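Local coordinates for zinc transport protein ZntB (Vibrio parahaemolyticus RIMD 2210633, PDB 3CK6) that probably carries zinc into the cell as a zinc:proton symporter of the CorA family, its cytoplasmic domain assembling into a funnel-shaped homopentamer, at residues E9-S14 against A18-T23; K178-I183 against E224-Y229; I118-Q123 against N146-L151; S169-I174 against D238-N243. The protein carries 1 engineered substitution. One frame throughout, in Å; residues are numbered along the deposited sequence.

Interaction 1. Residues E9-S14 against A18-T23; sequences EHWDFS and ATQETT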
# COMPACT_ATOMS: atom_id res chain seq x y z
N GLU E 9 -30.64 -16.05 -26.00
CA GLU E 9 -30.02 -16.53 -27.22
C GLU E 9 -29.11 -17.71 -26.94
O GLU E 9 -28.59 -17.87 -25.82
CB GLU E 9 -29.23 -15.41 -27.90
CG GLU E 9 -29.37 -15.39 -29.39
CD GLU E 9 -29.22 -14.01 -29.98
OE1 GLU E 9 -28.09 -13.65 -30.38
OE2 GLU E 9 -30.22 -13.28 -30.04
N HIS E 10 -28.91 -18.53 -27.98
CA HIS E 10 -28.09 -19.72 -27.89
C HIS E 10 -27.31 -19.82 -29.20
O HIS E 10 -27.90 -19.81 -30.28
CB HIS E 10 -28.99 -20.94 -27.63
CG HIS E 10 -28.30 -22.28 -27.69
ND1 HIS E 10 -29.01 -23.45 -27.85
CD2 HIS E 10 -26.99 -22.64 -27.63
CE1 HIS E 10 -28.17 -24.48 -27.85
NE2 HIS E 10 -26.94 -24.01 -27.74
N TRP E 11 -25.98 -19.89 -29.08
CA TRP E 11 -25.09 -19.99 -30.23
C TRP E 11 -24.17 -21.19 -30.06
O TRP E 11 -23.74 -21.51 -28.95
CB TRP E 11 -24.25 -18.72 -30.42
CG TRP E 11 -25.05 -17.57 -30.98
CD1 TRP E 11 -25.75 -16.66 -30.27
CD2 TRP E 11 -25.25 -17.26 -32.37
NE1 TRP E 11 -26.37 -15.76 -31.13
CE2 TRP E 11 -26.09 -16.12 -32.42
CE3 TRP E 11 -24.80 -17.82 -33.57
CZ2 TRP E 11 -26.48 -15.53 -33.63
CZ3 TRP E 11 -25.19 -17.24 -34.77
CH2 TRP E 11 -26.02 -16.10 -34.79
N ASP E 12 -23.86 -21.83 -31.18
CA ASP E 12 -22.95 -22.96 -31.21
C ASP E 12 -21.64 -22.55 -31.90
O ASP E 12 -21.64 -22.19 -33.09
CB ASP E 12 -23.63 -24.13 -31.93
CG ASP E 12 -22.77 -25.39 -31.95
OD1 ASP E 12 -21.64 -25.39 -31.41
OD2 ASP E 12 -23.22 -26.39 -32.53
N PHE E 13 -20.55 -22.61 -31.14
CA PHE E 13 -19.19 -22.30 -31.62
C PHE E 13 -18.33 -23.54 -31.86
O PHE E 13 -17.09 -23.44 -31.85
CB PHE E 13 -18.46 -21.41 -30.62
CG PHE E 13 -19.07 -20.03 -30.48
CD1 PHE E 13 -20.14 -19.81 -29.62
CD2 PHE E 13 -18.57 -18.97 -31.23
CE1 PHE E 13 -20.70 -18.55 -29.49
CE2 PHE E 13 -19.13 -17.69 -31.09
CZ PHE E 13 -20.19 -17.50 -30.24
N SER E 14 -18.96 -24.69 -32.07
CA SER E 14 -18.19 -25.89 -32.45
C SER E 14 -17.36 -25.64 -33.72
O SER E 14 -16.20 -26.08 -33.83
CB SER E 14 -19.12 -27.09 -32.65
OG SER E 14 -19.77 -27.43 -31.44
N ALA E 18 -20.18 -19.54 -36.16
CA ALA E 18 -21.17 -19.83 -35.11
C ALA E 18 -22.58 -19.94 -35.70
O ALA E 18 -22.91 -19.24 -36.65
CB ALA E 18 -21.15 -18.74 -34.02
N THR E 19 -23.39 -20.84 -35.16
CA THR E 19 -24.78 -20.97 -35.63
C THR E 19 -25.77 -20.81 -34.48
O THR E 19 -25.53 -21.29 -33.37
CB THR E 19 -25.04 -22.32 -36.32
OG1 THR E 19 -24.74 -23.39 -35.42
CG2 THR E 19 -24.19 -22.45 -37.61
N GLN E 20 -26.89 -20.15 -34.78
CA GLN E 20 -27.91 -19.84 -33.79
C GLN E 20 -28.72 -21.10 -33.57
O GLN E 20 -29.10 -21.80 -34.54
CB GLN E 20 -28.82 -18.71 -34.27
CG GLN E 20 -29.70 -18.10 -33.15
CD GLN E 20 -30.20 -16.72 -33.50
OE1 GLN E 20 -29.97 -16.23 -34.60
NE2 GLN E 20 -30.88 -16.07 -32.55
N GLU E 21 -28.95 -21.43 -32.31
CA GLU E 21 -29.60 -22.68 -31.98
C GLU E 21 -30.83 -22.42 -31.11
O GLU E 21 -31.10 -21.26 -30.74
CB GLU E 21 -28.62 -23.66 -31.32
CG GLU E 21 -27.36 -23.95 -32.16
CD GLU E 21 -27.65 -24.81 -33.40
OE1 GLU E 21 -26.92 -24.70 -34.42
OE2 GLU E 21 -28.62 -25.60 -33.35
N THR E 22 -31.56 -23.49 -30.81
CA THR E 22 -32.81 -23.40 -30.08
C THR E 22 -32.65 -22.85 -28.67
O THR E 22 -31.67 -23.12 -27.96
CB THR E 22 -33.60 -24.74 -30.04
OG1 THR E 22 -34.85 -24.53 -29.36
CG2 THR E 22 -32.81 -25.83 -29.31
N THR E 23 -33.65 -22.10 -28.28
CA THR E 23 -33.68 -21.40 -27.04
C THR E 23 -34.44 -22.28 -26.00
O THR E 23 -34.65 -21.87 -24.85
CB THR E 23 -34.33 -20.03 -27.34
OG1 THR E 23 -33.46 -18.97 -26.93
CG2 THR E 23 -35.70 -19.91 -26.80
O HOH W 1 -30.94 -18.48 -30.14
O HOH W 2 -22.43 -25.54 -35.69
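W11 and Q20 face each other as a non-hydrogen-bonded antiparallel pair, and next to them D12 and T19 form a hydrogen-bonded one. D12 N reaches T19 O at 2.8 Å and T19 N returns to D12 O, while E21 N binds H10 O. The tight part is built on rings. Q20 lays its CB over the face of the W11 six-membered ring, 3.8 Å from the centroid; the side chain then crosses the ring obliquely, its amide plane 22° from that of the indole. W11 NE1 gives a bond lying in the indole plane to E9 OE1, met on its anti side; E9 OE2 forms a salt bridge with R122 on helix 116-126. A18 closes the far end, its CB over the F13 face, and both residues also pack on L125. The H10 imidazole carries E21 CB above one face, 3.7 Å from the ring centre, and stacks with Y34. With CG anti to the backbone N (chi1 172°), its ND1 comes to T22 O at 2.7 Å, in the ring plane. The looser side holds D12, T19 and E21, where a water donates to T19 OG1 and more weakly to D12 OD2. A second water joins H10 N to E21 O. D12 OD1 accepts from S14 N in an Asx turn and also from S14 OG, and T19 OG1 donates to E21 OE1. These donors probably ease the repulsion between the D12 and E21 carboxylates, whose OD2 and OE1 lie 4.5 Å apart, while the bond to T22 O places a proton on H10 ND1.

Interaction 2. Residues K178-I183 against E224-Y229; sequences KALISI and ETIEFY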
# COMPACT_ATOMS: atom_id res chain seq x y z
N LYS E 178 -19.91 12.31 -8.24
CA LYS E 178 -20.85 11.25 -7.90
C LYS E 178 -20.80 10.13 -8.95
O LYS E 178 -20.80 8.95 -8.61
CB LYS E 178 -22.28 11.79 -7.76
CG LYS E 178 -23.37 10.69 -7.64
CD LYS E 178 -23.23 9.79 -6.38
CE LYS E 178 -23.90 10.39 -5.14
NZ LYS E 178 -25.39 10.35 -5.20
N ALA E 179 -20.78 10.53 -10.22
CA ALA E 179 -20.70 9.57 -11.31
C ALA E 179 -19.41 8.77 -11.24
O ALA E 179 -19.44 7.55 -11.35
CB ALA E 179 -20.84 10.28 -12.64
N LEU E 180 -18.29 9.46 -11.00
CA LEU E 180 -16.97 8.84 -10.94
C LEU E 180 -16.83 7.88 -9.77
O LEU E 180 -16.38 6.77 -9.98
CB LEU E 180 -15.85 9.88 -10.92
CG LEU E 180 -15.61 10.69 -12.20
CD1 LEU E 180 -14.87 12.00 -11.88
CD2 LEU E 180 -14.81 9.84 -13.21
N ILE E 181 -17.22 8.27 -8.55
CA ILE E 181 -17.11 7.31 -7.42
C ILE E 181 -18.02 6.09 -7.57
O ILE E 181 -17.62 4.97 -7.19
CB ILE E 181 -17.18 7.92 -6.01
CG1 ILE E 181 -18.60 8.45 -5.71
CG2 ILE E 181 -16.07 8.99 -5.83
CD1 ILE E 181 -18.90 8.73 -4.20
N SER E 182 -19.20 6.29 -8.16
CA SER E 182 -20.12 5.19 -8.48
C SER E 182 -19.48 4.18 -9.45
O SER E 182 -19.60 2.98 -9.23
CB SER E 182 -21.45 5.71 -9.04
OG SER E 182 -22.10 6.59 -8.14
N ILE E 183 -18.81 4.68 -10.50
CA ILE E 183 -18.06 3.84 -11.47
C ILE E 183 -16.89 3.15 -10.81
O ILE E 183 -16.63 1.94 -11.04
CB ILE E 183 -17.45 4.68 -12.69
CG1 ILE E 183 -18.52 5.44 -13.49
CG2 ILE E 183 -16.66 3.81 -13.64
CD1 ILE E 183 -19.83 4.72 -13.71
N GLU E 224 -6.94 4.41 -14.05
CA GLU E 224 -6.07 5.58 -13.95
C GLU E 224 -6.73 6.86 -14.43
O GLU E 224 -6.49 7.91 -13.86
CB GLU E 224 -4.76 5.36 -14.68
CG GLU E 224 -3.97 4.20 -14.07
CD GLU E 224 -2.77 3.75 -14.88
OE1 GLU E 224 -2.63 4.07 -16.10
OE2 GLU E 224 -1.94 3.04 -14.27
N THR E 225 -7.53 6.77 -15.48
CA THR E 225 -8.26 7.92 -16.01
C THR E 225 -9.29 8.44 -15.01
O THR E 225 -9.40 9.66 -14.79
CB THR E 225 -8.93 7.58 -17.36
OG1 THR E 225 -7.92 7.53 -18.36
CG2 THR E 225 -9.90 8.69 -17.75
N ILE E 226 -10.03 7.51 -14.40
CA ILE E 226 -10.96 7.84 -13.32
C ILE E 226 -10.27 8.61 -12.19
O ILE E 226 -10.78 9.63 -11.74
CB ILE E 226 -11.68 6.57 -12.79
CG1 ILE E 226 -12.67 6.06 -13.84
CG2 ILE E 226 -12.44 6.87 -11.45
CD1 ILE E 226 -13.38 4.83 -13.44
N GLU E 227 -9.11 8.12 -11.74
CA GLU E 227 -8.36 8.79 -10.67
C GLU E 227 -7.92 10.17 -11.08
O GLU E 227 -7.93 11.10 -10.27
CB GLU E 227 -7.15 7.98 -10.19
CG GLU E 227 -7.52 6.70 -9.51
CD GLU E 227 -8.31 6.92 -8.23
OE1 GLU E 227 -9.34 6.23 -8.07
OE2 GLU E 227 -7.92 7.77 -7.41
N PHE E 228 -7.55 10.31 -12.35
CA PHE E 228 -7.18 11.60 -12.87
C PHE E 228 -8.38 12.55 -12.87
O PHE E 228 -8.26 13.71 -12.44
CB PHE E 228 -6.60 11.49 -14.28
CG PHE E 228 -6.41 12.81 -14.95
CD1 PHE E 228 -5.52 13.76 -14.42
CD2 PHE E 228 -7.11 13.12 -16.10
CE1 PHE E 228 -5.33 15.00 -15.04
CE2 PHE E 228 -6.95 14.34 -16.73
CZ PHE E 228 -6.06 15.30 -16.19
N TYR E 229 -9.53 12.08 -13.36
CA TYR E 229 -10.73 12.95 -13.38
C TYR E 229 -11.15 13.35 -11.97
O TYR E 229 -11.58 14.47 -11.75
CB TYR E 229 -11.90 12.29 -14.11
CG TYR E 229 -11.71 12.13 -15.61
CD1 TYR E 229 -10.78 12.91 -16.31
CD2 TYR E 229 -12.47 11.22 -16.32
CE1 TYR E 229 -10.62 12.78 -17.69
CE2 TYR E 229 -12.32 11.07 -17.70
CZ TYR E 229 -11.40 11.84 -18.37
OH TYR E 229 -11.26 11.66 -19.73
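L180 and I226 bury the largest areas here, and Y229 comes third. L180 reaches across with both methyls: CD1 lies 3.7 Å from Y229 CB and CD2 3.9 Å from the same carbon, so the leucine fork sits against the root of the tyrosine side chain. CD2 also comes to the edge of the Y229 ring, 4.1 Å from its CD2, while the phenol end leads away toward E157 and L160 of helix 134-161. The leucine and tyrosine side chains meet at about a right angle. I226 offers its two branches to different partners. Its CG2 stands 4.2 Å from L180 CD2, whereas CG1 is turned anti to the carbonyl carbon (chi1 -71°) and, with the chain extended beyond it, delivers CD1 to I183 CG2 at 3.4 Å. That pair is closer than usual for two methyl carbons, which marks the packing at this end as tight; I183 leans on Y152, E93 and M95. On the neighbouring turn T225 CG2 lies over one face of the Y229 ring, near its rim. The contact is wholly apolar and buried, made by one side of each helix, with axes 10.2 Å apart and N-to-C directions 150° from each other. Other sides of both helices meet neighbouring subunits: S182 packs on F228 of the second subunit, and T225 OG1 accepts from R185 of the third. Near-antiparallel packing of helix 173-199 against the long helix 209-246, within a bundle that includes helix 134-161, is characteristic of the helical part of the CorA-type cytoplasmic funnel.

Interaction 3. Residues I118-Q123 against N146-L151; sequences IMEIRQ and NGKIDL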
# COMPACT_ATOMS: atom_id res chain seq x y z
N ILE E 118 -22.91 -6.59 -25.36
CA ILE E 118 -23.39 -7.91 -25.76
C ILE E 118 -24.38 -7.88 -26.95
O ILE E 118 -24.32 -8.74 -27.82
CB ILE E 118 -23.92 -8.72 -24.55
CG1 ILE E 118 -22.74 -9.02 -23.60
CG2 ILE E 118 -24.55 -10.05 -25.03
CD1 ILE E 118 -23.14 -9.58 -22.26
N MSE E 119 -25.26 -6.87 -27.01
CA MSE E 119 -26.08 -6.64 -28.21
C MSE E 119 -25.25 -6.55 -29.48
O MSE E 119 -25.61 -7.13 -30.51
CB MSE E 119 -26.90 -5.34 -28.10
CG MSE E 119 -27.86 -5.34 -26.95
SE MSE E 119 -28.89 -3.73 -26.94
CE MSE E 119 -28.94 -3.48 -25.03
N GLU E 120 -24.14 -5.81 -29.42
CA GLU E 120 -23.27 -5.63 -30.60
C GLU E 120 -22.64 -6.96 -31.03
O GLU E 120 -22.55 -7.25 -32.23
CB GLU E 120 -22.26 -4.49 -30.36
CG GLU E 120 -23.01 -3.12 -30.42
CD GLU E 120 -22.21 -1.88 -30.01
OE1 GLU E 120 -20.98 -1.93 -29.79
OE2 GLU E 120 -22.87 -0.81 -29.90
N ILE E 121 -22.27 -7.80 -30.07
CA ILE E 121 -21.76 -9.15 -30.38
C ILE E 121 -22.84 -10.02 -31.00
O ILE E 121 -22.61 -10.63 -32.04
CB ILE E 121 -21.11 -9.81 -29.14
CG1 ILE E 121 -19.86 -9.01 -28.71
CG2 ILE E 121 -20.79 -11.29 -29.42
CD1 ILE E 121 -19.47 -9.17 -27.24
N ARG E 122 -24.02 -10.04 -30.38
CA ARG E 122 -25.20 -10.72 -30.92
C ARG E 122 -25.56 -10.27 -32.37
O ARG E 122 -25.87 -11.10 -33.23
CB ARG E 122 -26.38 -10.54 -29.96
CG ARG E 122 -26.24 -11.31 -28.59
CD ARG E 122 -27.32 -10.81 -27.61
NE ARG E 122 -28.63 -11.24 -28.07
CZ ARG E 122 -29.80 -10.74 -27.71
NH1 ARG E 122 -29.88 -9.75 -26.83
NH2 ARG E 122 -30.90 -11.26 -28.25
N GLN E 123 -25.48 -8.97 -32.64
CA GLN E 123 -25.69 -8.45 -34.01
C GLN E 123 -24.64 -8.96 -35.02
O GLN E 123 -25.00 -9.38 -36.12
CB GLN E 123 -25.77 -6.91 -34.00
CG GLN E 123 -27.00 -6.41 -33.23
CD GLN E 123 -27.25 -4.90 -33.33
OE1 GLN E 123 -26.45 -4.14 -33.88
NE2 GLN E 123 -28.39 -4.47 -32.78
N ASN E 146 -15.42 -2.65 -21.60
CA ASN E 146 -14.40 -1.57 -21.55
C ASN E 146 -14.70 -0.42 -22.49
O ASN E 146 -14.71 0.75 -22.07
CB ASN E 146 -13.00 -2.11 -21.93
CG ASN E 146 -12.34 -2.91 -20.83
OD1 ASN E 146 -12.77 -2.86 -19.67
ND2 ASN E 146 -11.26 -3.67 -21.19
N GLY E 147 -14.90 -0.75 -23.78
CA GLY E 147 -15.24 0.23 -24.81
C GLY E 147 -16.40 1.15 -24.43
O GLY E 147 -16.33 2.36 -24.60
N LYS E 148 -17.48 0.57 -23.91
CA LYS E 148 -18.62 1.40 -23.48
C LYS E 148 -18.35 2.25 -22.23
O LYS E 148 -18.90 3.35 -22.11
CB LYS E 148 -19.89 0.54 -23.32
CG LYS E 148 -20.28 -0.24 -24.59
CD LYS E 148 -20.46 0.67 -25.79
CE LYS E 148 -20.84 -0.12 -27.03
NZ LYS E 148 -21.13 0.77 -28.20
N ILE E 149 -17.52 1.74 -21.32
CA ILE E 149 -17.10 2.54 -20.16
C ILE E 149 -16.27 3.74 -20.64
O ILE E 149 -16.50 4.88 -20.21
CB ILE E 149 -16.31 1.72 -19.11
CG1 ILE E 149 -17.24 0.70 -18.42
CG2 ILE E 149 -15.71 2.66 -18.06
CD1 ILE E 149 -16.52 -0.41 -17.64
N ASP E 150 -15.33 3.49 -21.56
CA ASP E 150 -14.58 4.58 -22.18
C ASP E 150 -15.50 5.64 -22.77
O ASP E 150 -15.28 6.82 -22.54
CB ASP E 150 -13.64 4.07 -23.29
CG ASP E 150 -12.26 3.69 -22.77
OD1 ASP E 150 -11.79 4.34 -21.82
OD2 ASP E 150 -11.64 2.74 -23.33
N LEU E 151 -16.53 5.22 -23.52
CA LEU E 151 -17.45 6.17 -24.16
C LEU E 151 -18.15 7.03 -23.12
O LEU E 151 -18.28 8.24 -23.31
CB LEU E 151 -18.49 5.47 -25.05
CG LEU E 151 -18.08 5.14 -26.50
CD1 LEU E 151 -18.94 4.02 -27.10
CD2 LEU E 151 -18.08 6.39 -27.43
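E120 and K148 meet through a single salt bridge, the two side chains coming from opposite directions to join helix 116-126 to helix 134-161. Its ionic core is the ammonium nitrogen K148 NZ, which bonds to E120 OE2 at 2.9 Å and more weakly to OE1 at 3.1 Å. The lysine therefore lies across the mouth of the carboxylate, close to both oxygens, and OE2 is met on its syn side with the nitrogen 20° out of the carboxylate plane. Being held at two oxygens should restrain the rotation of the carboxylate. A second, long and weak ion pair from R116 NH1 reaches E120 OE2.

The one lysine carbon brought close is K148 CE, beside the ammonium, 3.3 Å from E120 OE1 and slightly farther from OE2. The lysine bends at chi2 (-56°) and then runs straight, while the glutamate chain is extended beyond CG, and the two together span the gap between the helices at the surface.

The same two helices pack more intimately elsewhere, where I121 lies on L137, Q140 and I141. On its sheet side helix 116-126 rests on strand 32-37, with I118 against W33 and H35 and R122 against W33. Other sides of helix 134-161 meet helix 209-246, where I149 and D150 touch I222 and D150 forms a salt bridge with R221; the E120-K148 pair thus bridges the sheet-covering helix and the helical bundle.

Interaction 4. Residues S169-I174 against D238-N243; sequences STYNHI and DEIKHN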
# COMPACT_ATOMS: atom_id res chain seq x y z
N SER E 169 -22.72 28.58 -14.09
CA SER E 169 -23.50 27.63 -14.90
C SER E 169 -22.70 26.36 -15.27
O SER E 169 -23.31 25.35 -15.63
CB SER E 169 -24.04 28.31 -16.17
OG SER E 169 -23.04 28.39 -17.18
N THR E 170 -21.37 26.42 -15.18
CA THR E 170 -20.50 25.27 -15.51
C THR E 170 -20.17 24.36 -14.31
O THR E 170 -19.42 23.38 -14.45
CB THR E 170 -19.18 25.70 -16.23
OG1 THR E 170 -18.23 26.21 -15.28
CG2 THR E 170 -19.45 26.74 -17.32
N TYR E 171 -20.73 24.68 -13.14
CA TYR E 171 -20.37 24.02 -11.88
C TYR E 171 -21.06 22.66 -11.72
O TYR E 171 -21.81 22.45 -10.76
CB TYR E 171 -20.75 24.92 -10.69
CG TYR E 171 -19.87 26.14 -10.44
CD1 TYR E 171 -19.00 26.64 -11.41
CD2 TYR E 171 -19.94 26.80 -9.21
CE1 TYR E 171 -18.20 27.78 -11.15
CE2 TYR E 171 -19.16 27.93 -8.95
CZ TYR E 171 -18.30 28.41 -9.92
OH TYR E 171 -17.54 29.53 -9.64
N ASN E 172 -20.80 21.73 -12.65
CA ASN E 172 -21.43 20.41 -12.60
C ASN E 172 -20.51 19.35 -11.99
O ASN E 172 -20.67 18.15 -12.25
CB ASN E 172 -21.87 19.98 -14.00
CG ASN E 172 -22.76 21.00 -14.67
OD1 ASN E 172 -23.81 21.38 -14.15
ND2 ASN E 172 -22.33 21.47 -15.84
N HIS E 173 -19.57 19.80 -11.16
CA HIS E 173 -18.53 18.95 -10.61
C HIS E 173 -19.02 18.02 -9.51
O HIS E 173 -18.41 16.97 -9.26
CB HIS E 173 -17.36 19.79 -10.10
CG HIS E 173 -17.77 20.91 -9.19
ND1 HIS E 173 -17.79 20.77 -7.82
CD2 HIS E 173 -18.17 22.17 -9.46
CE1 HIS E 173 -18.18 21.91 -7.28
NE2 HIS E 173 -18.43 22.77 -8.25
N ILE E 174 -20.10 18.40 -8.84
CA ILE E 174 -20.69 17.54 -7.82
C ILE E 174 -21.29 16.33 -8.53
O ILE E 174 -21.08 15.19 -8.10
CB ILE E 174 -21.75 18.25 -6.95
CG1 ILE E 174 -21.13 19.36 -6.06
CG2 ILE E 174 -22.54 17.23 -6.11
CD1 ILE E 174 -20.12 18.90 -4.98
N ASP E 238 -11.04 23.46 -5.35
CA ASP E 238 -10.04 24.43 -4.86
C ASP E 238 -10.11 25.76 -5.61
O ASP E 238 -9.94 26.82 -5.01
CB ASP E 238 -8.61 23.88 -4.94
CG ASP E 238 -8.34 22.75 -3.94
OD1 ASP E 238 -7.29 22.09 -4.07
OD2 ASP E 238 -9.17 22.51 -3.04
N GLU E 239 -10.33 25.69 -6.93
CA GLU E 239 -10.49 26.88 -7.77
C GLU E 239 -11.64 27.77 -7.30
O GLU E 239 -11.47 28.99 -7.11
CB GLU E 239 -10.73 26.49 -9.23
CG GLU E 239 -9.61 26.84 -10.17
CD GLU E 239 -10.02 26.73 -11.63
OE1 GLU E 239 -10.15 25.59 -12.14
OE2 GLU E 239 -10.19 27.78 -12.28
N ILE E 240 -12.81 27.15 -7.11
CA ILE E 240 -14.01 27.83 -6.62
C ILE E 240 -13.80 28.45 -5.24
O ILE E 240 -14.10 29.63 -5.04
CB ILE E 240 -15.22 26.85 -6.58
CG1 ILE E 240 -15.63 26.46 -8.00
CG2 ILE E 240 -16.42 27.48 -5.81
CD1 ILE E 240 -16.53 25.25 -8.06
N LYS E 241 -13.27 27.66 -4.31
CA LYS E 241 -13.08 28.09 -2.92
C LYS E 241 -12.18 29.32 -2.84
O LYS E 241 -12.49 30.28 -2.12
CB LYS E 241 -12.50 26.94 -2.10
CG LYS E 241 -13.20 26.68 -0.77
CD LYS E 241 -12.50 27.39 0.40
CE LYS E 241 -12.87 26.76 1.75
NZ LYS E 241 -12.24 25.40 1.96
N HIS E 242 -11.08 29.29 -3.59
CA HIS E 242 -10.14 30.40 -3.69
C HIS E 242 -10.81 31.64 -4.29
O HIS E 242 -10.74 32.73 -3.72
CB HIS E 242 -8.93 29.98 -4.54
CG HIS E 242 -7.71 30.82 -4.32
ND1 HIS E 242 -7.35 31.84 -5.17
CD2 HIS E 242 -6.76 30.77 -3.36
CE1 HIS E 242 -6.23 32.40 -4.74
NE2 HIS E 242 -5.85 31.77 -3.65
N ASN E 243 -11.47 31.47 -5.43
CA ASN E 243 -12.19 32.54 -6.13
C ASN E 243 -13.26 33.21 -5.26
O ASN E 243 -13.48 34.42 -5.37
CB ASN E 243 -12.79 31.97 -7.42
CG ASN E 243 -13.49 33.02 -8.27
OD1 ASN E 243 -14.65 33.37 -8.02
ND2 ASN E 243 -12.81 33.50 -9.30
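The Y171 ring receives I240 on one face: CD1 stands 12° off the ring normal, 3.9 Å from the centroid, as a CH-pi contact. I240 CG1 sits farther out over that face, 3.8 Å from Y171 CZ, so the branch runs from the hydroxyl end inward, ending with CD1 over the centre. T170 OG1 lies at the edge, in the ring plane, and Y171 OH is hydrogen-bonded to V165 O. The H173 ring approaches the same I240 methyl obliquely. Its NE2 comes to CD1 at 3.1 Å, a separation too short to be reliable; this buried nitrogen has no polar partner in the model. CD1 sits in the corner formed by the Y171 and H173 rings, and F236 meets both at steep angles.

I240 turns CG1 anti to its carbonyl carbon (chi1 -68°), which aims the branch at the rings, whereas the tyrosine side chain slides past it in the opposite direction. The backbone sets the rings up: Y171 is the centre of an inverse gamma turn, with N172 N bonded to T170 O at 2.8 Å, and N172 occupies the N-cap position of the helix that H173 begins.

H173 meets the ring of H242 from the second subunit, and H242 pairs edge-to-face with H173 of the third. Packing of the start of helix 173-199 on the C-terminal part of helix 209-246, flanked by histidine pairs between subunits, belongs to the helical funnel of this CorA-type pentamer.

From the N terminus, interaction 1 closes the hairpin of strands 7-12 and 19-20 at the edge of the mixed sheet. Interaction 3 follows in series, closing a mostly helical 22-residue excursion from helix 116-126 to helix 134-161; the E9-R122 salt bridge, 2.8 Å from OE2 to NH2, ties it to interaction 1. Interaction 4 closes a longer, mostly helical loop, and within it lies interaction 2, both joining helix 173-199 to helix 209-246, with centres about 17 Å apart. Interactions 1 and 4 lie on opposite sides of the chain's centre, their centres about 53 Å apart. Together the four span the domain from sheet edge to helical funnel, where interactions 2 and 4 also touch neighbouring subunits.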